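Long-range contacts in erythrocyte membrane protein 1 (Plasmodium falciparum, PDB 2XU0), which probably binds receptors on the host cell surface, the part described here being the N-terminal segment with the first Duffy-binding-like domain, a rosetting domain: residues Y98-N103 / C139-E144; E107-Y112 / A131-R136. The protein carries 10 engineered substitutions. All coordinates share one frame; numbering follows the deposited sequence.

Interaction 1. Residues Y98-N103 / C139-E144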
loop_
_atom_site.group_PDB
_atom_site.type_symbol
_atom_site.label_atom_id
_atom_site.label_comp_id
_atom_site.label_asym_id
_atom_site.label_seq_id
_atom_site.Cartn_x
_atom_site.Cartn_y
_atom_site.Cartn_z
ATOM N N TYR A 98 15.666 -2.665 13.467
ATOM C CA TYR A 98 16.831 -1.828 13.765
ATOM C C TYR A 98 17.308 -1.068 12.540
ATOM O O TYR A 98 17.520 -1.659 11.475
ATOM C CB TYR A 98 17.981 -2.665 14.356
ATOM C CG TYR A 98 19.251 -1.874 14.587
ATOM C CD1 TYR A 98 19.303 -0.863 15.548
ATOM C CD2 TYR A 98 20.394 -2.116 13.827
ATOM C CE1 TYR A 98 20.470 -0.130 15.763
ATOM C CE2 TYR A 98 21.560 -1.374 14.021
ATOM C CZ TYR A 98 21.598 -0.394 15.002
ATOM O OH TYR A 98 22.741 0.331 15.209
ATOM N N GLY A 99 17.501 0.231 12.732
ATOM C CA GLY A 99 17.959 1.142 11.694
ATOM C C GLY A 99 16.812 1.683 10.873
ATOM O O GLY A 99 16.992 2.600 10.067
ATOM N N ARG A 100 15.612 1.138 11.094
ATOM C CA ARG A 100 14.443 1.573 10.355
ATOM C C ARG A 100 13.673 2.663 11.028
ATOM O O ARG A 100 13.435 2.625 12.236
ATOM C CB ARG A 100 13.554 0.400 9.934
ATOM C CG ARG A 100 14.073 -0.263 8.661
ATOM C CD ARG A 100 14.668 -1.583 9.017
ATOM N NE ARG A 100 15.313 -2.254 7.890
ATOM C CZ ARG A 100 16.621 -2.225 7.666
ATOM N NH1 ARG A 100 17.415 -1.470 8.418
ATOM N NH2 ARG A 100 17.148 -2.946 6.688
ATOM N N GLU A 101 13.301 3.653 10.224
ATOM C CA GLU A 101 12.507 4.795 10.627
ATOM C C GLU A 101 11.104 4.295 10.936
ATOM O O GLU A 101 10.639 3.332 10.326
ATOM C CB GLU A 101 12.436 5.823 9.477
ATOM C CG GLU A 101 13.771 6.438 9.074
ATOM C CD GLU A 101 13.717 7.406 7.903
ATOM O OE1 GLU A 101 12.779 8.237 7.846
ATOM O OE2 GLU A 101 14.631 7.346 7.048
ATOM N N GLN A 102 10.456 4.920 11.906
ATOM C CA GLN A 102 9.082 4.611 12.290
ATOM C C GLN A 102 8.248 5.746 11.726
ATOM O O GLN A 102 8.762 6.485 10.888
ATOM C CB GLN A 102 8.932 4.429 13.825
ATOM C CG GLN A 102 9.438 5.596 14.704
ATOM C CD GLN A 102 10.938 5.605 14.904
ATOM O OE1 GLN A 102 11.560 4.590 15.251
ATOM N NE2 GLN A 102 11.551 6.761 14.686
ATOM N N ASN A 103 7.007 5.917 12.163
ATOM C CA ASN A 103 6.122 6.954 11.628
ATOM C C ASN A 103 5.857 6.776 10.122
ATOM O O ASN A 103 5.700 7.746 9.382
ATOM C CB ASN A 103 6.535 8.393 12.030
ATOM C CG ASN A 103 5.741 8.945 13.190
ATOM O OD1 ASN A 103 6.261 9.119 14.301
ATOM N ND2 ASN A 103 4.453 9.207 12.963
ATOM N N CYS A 139 10.594 -3.894 8.234
ATOM C CA CYS A 139 11.496 -4.552 9.191
ATOM C C CYS A 139 12.130 -5.819 8.635
ATOM O O CYS A 139 11.757 -6.920 9.045
ATOM C CB CYS A 139 10.790 -4.807 10.520
ATOM S SG CYS A 139 10.170 -3.311 11.327
ATOM N N ASP A 140 13.130 -5.664 7.735
ATOM C CA ASP A 140 13.825 -6.745 7.025
ATOM C C ASP A 140 15.310 -6.918 7.425
ATOM O O ASP A 140 16.018 -7.748 6.847
ATOM C CB ASP A 140 13.746 -6.452 5.490
ATOM C CG ASP A 140 14.567 -5.246 5.009
ATOM O OD1 ASP A 140 14.986 -4.415 5.864
ATOM O OD2 ASP A 140 14.733 -5.094 3.787
ATOM N N GLN A 141 15.776 -6.124 8.394
ATOM C CA GLN A 141 17.169 -6.098 8.846
ATOM C C GLN A 141 17.857 -7.428 9.151
ATOM O O GLN A 141 19.008 -7.615 8.750
ATOM C CB GLN A 141 17.369 -5.033 9.914
ATOM C CG GLN A 141 18.726 -4.351 9.831
ATOM C CD GLN A 141 19.673 -4.787 10.918
ATOM O OE1 GLN A 141 20.875 -4.915 10.691
ATOM N NE2 GLN A 141 19.158 -4.974 12.133
ATOM N N ASN A 142 17.130 -8.391 9.746
ATOM C CA ASN A 142 17.649 -9.723 10.069
ATOM C C ASN A 142 17.972 -10.539 8.837
ATOM O O ASN A 142 18.855 -11.416 8.891
ATOM C CB ASN A 142 16.647 -10.476 10.957
ATOM C CG ASN A 142 15.309 -10.729 10.313
ATOM O OD1 ASN A 142 14.587 -9.804 9.897
ATOM N ND2 ASN A 142 14.962 -11.994 10.211
ATOM N N LEU A 143 17.266 -10.255 7.709
ATOM C CA LEU A 143 17.498 -10.939 6.439
ATOM C C LEU A 143 18.799 -10.468 5.767
ATOM O O LEU A 143 19.203 -11.076 4.782
ATOM C CB LEU A 143 16.285 -10.846 5.479
ATOM C CG LEU A 143 14.894 -11.312 5.993
ATOM C CD1 LEU A 143 13.880 -11.337 4.856
ATOM C CD2 LEU A 143 14.962 -12.704 6.636
ATOM N N GLU A 144 19.484 -9.438 6.329
ATOM C CA GLU A 144 20.795 -8.958 5.823
ATOM C C GLU A 144 21.949 -9.819 6.389
ATOM O O GLU A 144 23.116 -9.549 6.110
ATOM C CB GLU A 144 21.035 -7.488 6.196
ATOM C CG GLU A 144 20.025 -6.494 5.644
ATOM C CD GLU A 144 20.372 -5.044 5.908
ATOM O OE1 GLU A 144 21.581 -4.715 5.917
ATOM O OE2 GLU A 144 19.439 -4.236 6.118
#
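Arg100 reaches from an irregular loop to two carboxylates, Asp140 and Glu144, and the three form a salt-bridge network in the disulfide-rich Duffy-binding-like (DBL) domain. Asp140 directly precedes, and Glu144 ends, a short 3-10 segment, residues 141-144, in which Glu144 N bonds to Gln141 O, bringing both onto one guanidinium. Arg100 grips Asp140 side-on, its NE 3.0 Å and its NH2 2.7 Å from the single oxygen OD1 of Asp140, to which both donate. That oxygen lies almost in the guanidinium plane, although the carboxylate is turned 56° from it. Glu144 and Arg100 approach from opposite directions, the glutamate chain extended beyond CG, and OE2 of Glu144 lies 2.7 Å from Arg100 NH2; with an N-H...O angle of 134° this bond is about as bent as that from NE. The positive guanidinium would be expected to offset the acids' mutual repulsion and favour their ionised forms. Arginine suits the place because its planar end offers several N-H groups to two acids.

Van der Waals contact backs the network. Gln141 lays its CB over the centre of one guanidinium face, 3.7 Å above the plane, and its CG touches Tyr98 O. Its amide continues beside Tyr98, whose CG stands anti to the backbone N (chi1 176°), and NE2 of Gln141 meets the ring at its edge.

Cys139 is joined by a disulfide to Cys97, just before residues 98-103, and Gln141 shares backbone hydrogen bonding with Pro96. On the tyrosine side chain, CB and CD2 come nearest the amide, Tyr98 CB lying 3.4 Å from Gln141 NE2.

Interaction 2. Residues E107-Y112 / A131-R136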
loop_
_atom_site.group_PDB
_atom_site.type_symbol
_atom_site.label_atom_id
_atom_site.label_comp_id
_atom_site.label_asym_id
_atom_site.label_seq_id
_atom_site.Cartn_x
_atom_site.Cartn_y
_atom_site.Cartn_z
ATOM N N GLU A 107 1.329 11.780 8.093
ATOM C CA GLU A 107 0.827 12.590 6.992
ATOM C C GLU A 107 1.919 13.133 6.043
ATOM O O GLU A 107 1.632 13.429 4.870
ATOM C CB GLU A 107 -0.100 13.710 7.507
ATOM C CG GLU A 107 0.571 14.766 8.387
ATOM C CD GLU A 107 -0.219 16.055 8.539
ATOM O OE1 GLU A 107 -0.223 16.876 7.593
ATOM O OE2 GLU A 107 -0.845 16.240 9.607
ATOM N N ASN A 108 3.167 13.245 6.544
ATOM C CA ASN A 108 4.282 13.740 5.752
ATOM C C ASN A 108 5.342 12.686 5.436
ATOM O O ASN A 108 6.381 13.032 4.883
ATOM C CB ASN A 108 4.872 15.017 6.360
ATOM C CG ASN A 108 3.948 16.195 6.259
ATOM O OD1 ASN A 108 3.626 16.829 7.260
ATOM N ND2 ASN A 108 3.501 16.515 5.046
ATOM N N ALA A 109 5.059 11.392 5.717
ATOM C CA ALA A 109 5.929 10.287 5.325
ATOM C C ALA A 109 5.878 10.275 3.772
ATOM O O ALA A 109 4.814 10.396 3.161
ATOM C CB ALA A 109 5.413 8.976 5.884
ATOM N N GLU A 110 7.039 10.268 3.152
ATOM C CA GLU A 110 7.144 10.402 1.706
ATOM C C GLU A 110 7.194 9.075 0.985
ATOM O O GLU A 110 7.865 8.163 1.441
ATOM C CB GLU A 110 8.395 11.251 1.322
ATOM C CG GLU A 110 8.987 12.159 2.400
ATOM C CD GLU A 110 9.956 11.508 3.376
ATOM O OE1 GLU A 110 11.185 11.656 3.182
ATOM O OE2 GLU A 110 9.487 10.896 4.363
ATOM N N ALA A 111 6.578 9.001 -0.195
ATOM C CA ALA A 111 6.753 7.818 -1.049
ATOM C C ALA A 111 8.068 8.049 -1.836
ATOM O O ALA A 111 8.466 9.206 -2.033
ATOM C CB ALA A 111 5.594 7.700 -2.030
ATOM N N TYR A 112 8.729 6.973 -2.268
ATOM C CA TYR A 112 9.932 7.064 -3.101
ATOM C C TYR A 112 9.554 6.654 -4.542
ATOM O O TYR A 112 9.215 5.493 -4.759
ATOM C CB TYR A 112 11.064 6.182 -2.548
ATOM C CG TYR A 112 12.320 6.257 -3.386
ATOM C CD1 TYR A 112 13.341 7.153 -3.072
ATOM C CD2 TYR A 112 12.457 5.489 -4.541
ATOM C CE1 TYR A 112 14.486 7.253 -3.869
ATOM C CE2 TYR A 112 13.577 5.603 -5.358
ATOM C CZ TYR A 112 14.600 6.468 -5.008
ATOM O OH TYR A 112 15.720 6.510 -5.803
ATOM N N ALA A 131 7.430 3.433 -4.281
ATOM C CA ALA A 131 7.545 2.592 -3.080
ATOM C C ALA A 131 6.886 3.357 -1.942
ATOM O O ALA A 131 7.253 4.506 -1.714
ATOM C CB ALA A 131 9.003 2.281 -2.760
ATOM N N PRO A 132 5.819 2.793 -1.317
ATOM C CA PRO A 132 5.142 3.518 -0.230
ATOM C C PRO A 132 6.001 3.573 1.034
ATOM O O PRO A 132 6.859 2.711 1.227
ATOM C CB PRO A 132 3.857 2.710 -0.007
ATOM C CG PRO A 132 4.156 1.370 -0.468
ATOM C CD PRO A 132 5.270 1.433 -1.476
ATOM N N PRO A 133 5.801 4.576 1.901
ATOM C CA PRO A 133 6.602 4.634 3.157
ATOM C C PRO A 133 6.530 3.362 4.008
ATOM O O PRO A 133 7.546 2.983 4.592
ATOM C CB PRO A 133 6.072 5.896 3.877
ATOM C CG PRO A 133 4.841 6.245 3.199
ATOM C CD PRO A 133 4.862 5.711 1.806
ATOM N N ARG A 134 5.379 2.597 3.949
ATOM C CA ARG A 134 5.274 1.319 4.651
ATOM C C ARG A 134 6.351 0.361 4.114
ATOM O O ARG A 134 6.963 -0.348 4.888
ATOM C CB ARG A 134 3.843 0.727 4.541
ATOM C CG ARG A 134 3.589 -0.570 5.356
ATOM C CD ARG A 134 2.498 -1.473 4.760
ATOM N NE ARG A 134 2.500 -1.413 3.293
ATOM C CZ ARG A 134 3.317 -2.099 2.507
ATOM N NH1 ARG A 134 4.147 -2.997 3.021
ATOM N NH2 ARG A 134 3.306 -1.902 1.199
ATOM N N ARG A 135 6.620 0.374 2.789
ATOM C CA ARG A 135 7.638 -0.498 2.209
ATOM C C ARG A 135 9.028 -0.006 2.527
ATOM O O ARG A 135 9.880 -0.819 2.849
ATOM C CB ARG A 135 7.460 -0.677 0.653
ATOM C CG ARG A 135 8.654 -1.343 -0.076
ATOM C CD ARG A 135 8.782 -2.832 0.256
ATOM N NE ARG A 135 10.034 -3.425 -0.243
ATOM C CZ ARG A 135 11.195 -3.448 0.413
ATOM N NH1 ARG A 135 11.306 -2.877 1.605
ATOM N NH2 ARG A 135 12.249 -4.051 -0.113
ATOM N N ARG A 136 9.295 1.278 2.286
ATOM C CA ARG A 136 10.619 1.896 2.480
ATOM C C ARG A 136 11.287 1.500 3.815
ATOM O O ARG A 136 12.469 1.143 3.847
ATOM C CB ARG A 136 10.495 3.426 2.417
ATOM C CG ARG A 136 10.224 3.990 1.030
ATOM C CD ARG A 136 10.171 5.495 1.093
ATOM N NE ARG A 136 11.531 6.044 1.050
ATOM C CZ ARG A 136 11.813 7.331 0.888
ATOM N NH1 ARG A 136 10.835 8.224 0.778
ATOM N NH2 ARG A 136 13.074 7.738 0.838
#
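Pro133 and Arg136, both on the short helix 133-136 of the Duffy-binding-like domain, project against the extended chain 109-112, while a single antiparallel beta bridge joins Tyr112 to Ala131 just ahead of the helix. The proline ring is one bump, Arg136 the larger. The ring's CB sits 3.7 Å from Ala109 CB, and its CB, CG and CD edge lies along the backbone of Glu110 and Ala111, with CD 4.0 Å from Ala111 CA. The small side chains of Ala109 and Ala111 let the ring come this near the chain. Proline also suits the first turn of a helix, where a missing N-H costs little; Pro132 before it holds the N-cap position.

A second hollow lies on the other side of the Glu110 carbonyl, between it and Tyr112. Arg136 enters here, bent at chi3 (83°), so that its guanidinium passes beneath the tyrosine CB, which stands 3.6 Å above the plane and toward its rim. NH1 of Arg136 donates to Glu110 O at 3.0 Å, from well above the carbonyl plane. NH2 reaches a glycerol, probably from the crystallisation liquor. The Tyr112 ring leads away from the helix, and its hydroxyl bonds to Lys117 N, near the loop where Ile118 and Asn121 help hold a magnesium ion.

The bridge closes the fit on the backbone, Ala131 being small enough for its CB to lie beside the Tyr112 carbonyl. Ala131 N gives its hydrogen to Tyr112 O at 2.8 Å, and Tyr112 N returns one, nearly straight, to Ala131 O at 2.9 Å.

Overall arrangement
Along the chain the segments come in the order 98-103, 107-112, 131-136, 139-144, so the pair of interaction 2 lies within that of interaction 1. Their centres are 14 Å apart, and they meet where Asn103 O packs on Ala109 CB. Helix 133-136 supplies one side of interaction 2 and is followed, after two further residues, by segment 139-144. Interaction 1 lies nearer the periphery, beside helices 154-175 and 216-231, whereas interaction 2 sits closer to the chain's centre, near helices 186-204 and 311-338. Together they fold a long, largely irregular stretch back on itself, held against the helices of the DBL domain, with the magnesium-binding residues between the two inner segments.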